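Local coordinates for secretion protein Snm4 (PDB 7B7J) that probably forms part of the membrane pore complex of the mycobacterial ESX-5 type VII secretion system, contributing a cytosolic ubiquitin-like domain, at residues Met26-Gln31 with Ala63-Lys68. Sequence-based numbering, arbitrary orientation.
Sequences MAADVQ and APLEAK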
loop_
_atom_site.group_PDB
_atom_site.type_symbol
_atom_site.label_atom_id
_atom_site.label_comp_id
_atom_site.label_asym_id
_atom_site.label_seq_id
_atom_site.Cartn_x
_atom_site.Cartn_y
_atom_site.Cartn_z
ATOM N N MET A 26 -1.333 3.478 5.498
ATOM C CA MET A 26 -1.553 4.915 5.697
ATOM C C MET A 26 -1.702 5.503 4.291
ATOM O O MET A 26 -0.719 5.388 3.471
ATOM C CB MET A 26 -0.437 5.521 6.494
ATOM C CG MET A 26 -0.144 4.864 7.734
ATOM S SD MET A 26 -1.540 5.125 8.908
ATOM C CE MET A 26 -1.730 6.855 9.078
ATOM N N ALA A 27 -2.721 6.372 4.080
ATOM C CA ALA A 27 -2.868 7.087 2.790
ATOM C C ALA A 27 -3.456 8.402 3.125
ATOM O O ALA A 27 -4.497 8.424 3.831
ATOM C CB ALA A 27 -3.869 6.347 1.895
ATOM N N ALA A 28 -2.988 9.525 2.649
ATOM C CA ALA A 28 -3.617 10.802 2.953
ATOM C C ALA A 28 -3.908 10.990 4.447
ATOM O O ALA A 28 -4.970 11.564 4.736
ATOM C CB ALA A 28 -4.926 11.010 2.162
ATOM N N ASP A 29 -2.973 10.645 5.394
ATOM C CA ASP A 29 -3.164 10.789 6.823
ATOM C C ASP A 29 -4.288 9.953 7.336
ATOM O O ASP A 29 -4.581 10.118 8.523
ATOM C CB ASP A 29 -3.253 12.234 7.141
ATOM C CG ASP A 29 -1.996 12.990 6.763
ATOM O OD1 ASP A 29 -0.856 12.631 7.200
ATOM O OD2 ASP A 29 -2.221 13.976 6.063
ATOM N N VAL A 30 -4.822 9.008 6.568
ATOM C CA VAL A 30 -5.919 8.107 7.037
ATOM C C VAL A 30 -5.364 6.691 7.212
ATOM O O VAL A 30 -4.612 6.267 6.345
ATOM C CB VAL A 30 -7.095 8.111 6.040
ATOM C CG1 VAL A 30 -8.110 7.013 6.307
ATOM C CG2 VAL A 30 -7.776 9.468 5.979
ATOM N N GLN A 31 -5.720 6.014 8.306
ATOM C CA GLN A 31 -5.277 4.565 8.418
ATOM C C GLN A 31 -6.403 3.718 7.943
ATOM O O GLN A 31 -7.607 3.795 8.425
ATOM C CB GLN A 31 -5.005 4.306 9.899
ATOM C CG GLN A 31 -4.597 2.894 10.239
ATOM C CD GLN A 31 -3.833 2.887 11.532
ATOM O OE1 GLN A 31 -2.827 2.226 11.659
ATOM N NE2 GLN A 31 -4.430 3.434 12.633
ATOM N N ALA A 63 -9.814 13.563 -0.892
ATOM C CA ALA A 63 -9.563 13.598 -2.358
ATOM C C ALA A 63 -8.815 12.282 -2.583
ATOM O O ALA A 63 -8.000 11.880 -1.787
ATOM C CB ALA A 63 -8.847 14.868 -2.819
ATOM N N PRO A 64 -9.178 11.544 -3.616
ATOM C CA PRO A 64 -8.528 10.279 -3.899
ATOM C C PRO A 64 -7.021 10.500 -4.269
ATOM O O PRO A 64 -6.539 11.608 -4.633
ATOM C CB PRO A 64 -9.314 9.687 -5.087
ATOM C CG PRO A 64 -10.039 10.785 -5.629
ATOM C CD PRO A 64 -10.191 11.878 -4.580
ATOM N N LEU A 65 -6.244 9.441 -4.092
ATOM C CA LEU A 65 -4.798 9.563 -4.381
ATOM C C LEU A 65 -4.642 9.516 -5.896
ATOM O O LEU A 65 -5.295 8.667 -6.523
ATOM C CB LEU A 65 -4.053 8.427 -3.686
ATOM C CG LEU A 65 -4.011 8.466 -2.162
ATOM C CD1 LEU A 65 -3.080 7.386 -1.642
ATOM C CD2 LEU A 65 -3.568 9.828 -1.666
ATOM N N GLU A 66 -3.826 10.409 -6.453
ATOM C CA GLU A 66 -3.726 10.489 -7.935
ATOM C C GLU A 66 -2.281 10.672 -8.386
ATOM O O GLU A 66 -1.505 11.327 -7.673
ATOM C CB GLU A 66 -4.579 11.626 -8.498
ATOM C CG GLU A 66 -6.071 11.409 -8.330
ATOM C CD GLU A 66 -6.937 12.558 -8.818
ATOM O OE1 GLU A 66 -6.380 13.630 -9.124
ATOM O OE2 GLU A 66 -8.168 12.377 -8.893
ATOM N N ALA A 67 -1.971 10.135 -9.560
ATOM C CA ALA A 67 -0.602 10.207 -10.103
ATOM C C ALA A 67 -0.187 11.621 -10.530
ATOM O O ALA A 67 -0.638 12.054 -11.598
ATOM C CB ALA A 67 -0.491 9.232 -11.247
ATOM N N LYS A 68 0.587 12.327 -9.710
ATOM C CA LYS A 68 1.225 13.630 -10.085
ATOM C C LYS A 68 1.946 12.935 -11.275
ATOM O O LYS A 68 2.306 11.688 -11.209
ATOM C CB LYS A 68 1.618 14.348 -8.796
ATOM C CG LYS A 68 2.217 15.735 -9.062
ATOM C CD LYS A 68 2.580 16.512 -7.784
ATOM C CE LYS A 68 3.200 17.881 -7.968
ATOM N NZ LYS A 68 3.496 18.509 -6.645
#
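Leu65 reaches across to Ala27 and Ala28 and sets one branch of its forked end against each methyl group. One branch, CD1, meets CB of Ala27 at 3.8 Å. The other branch, CD2, lies 4.2 Å from CB of Ala28. The contact is purely apolar, and no hydrogen bond joins the two segments. CG lies anti to its own carbonyl carbon (chi1 -68°), and CD1 continues anti to CA (chi2 -172°), which carries that branch out to Ala27. The backbones themselves stay apart, with CA of Ala28 and CA of Leu65 at 7.5 Å.

The two sides of the fork differ. The CD1 side is the tighter one, and Ala27 is buried there. The CD2 side is looser and ends at Ala28, which is exposed to solvent. Only 109 Å² is buried in all, counting both segments.

Ala28 owes its position to a type I' turn from Ala27 to Val30, the tight turn of a two-residue beta hairpin. Ala28 and Asp29 form its corner, both with positive phi. Two backbone hydrogen bonds close the hairpin: Ala27 N to Val30 O at 3.0 Å, and Val30 N to Ala27 O at 2.8 Å. The CB atoms of Ala27 and Ala28 both point toward the 63-68 loop.

The hairpin links strands 20-27 and 30-37, the first two strands of the ubiquitin-like fold. The facing loop leads from helix 42-60 to strand 70-76. Asn54 on that helix accepts a hydrogen bond from the backbone N of Leu65 through OD1, tying the loop back to the helix. Helix 42-60 also adds Val53 against Ala27 and Leu50 against Leu65, so the leucine packs where the hairpin end, the loop and the helix come together.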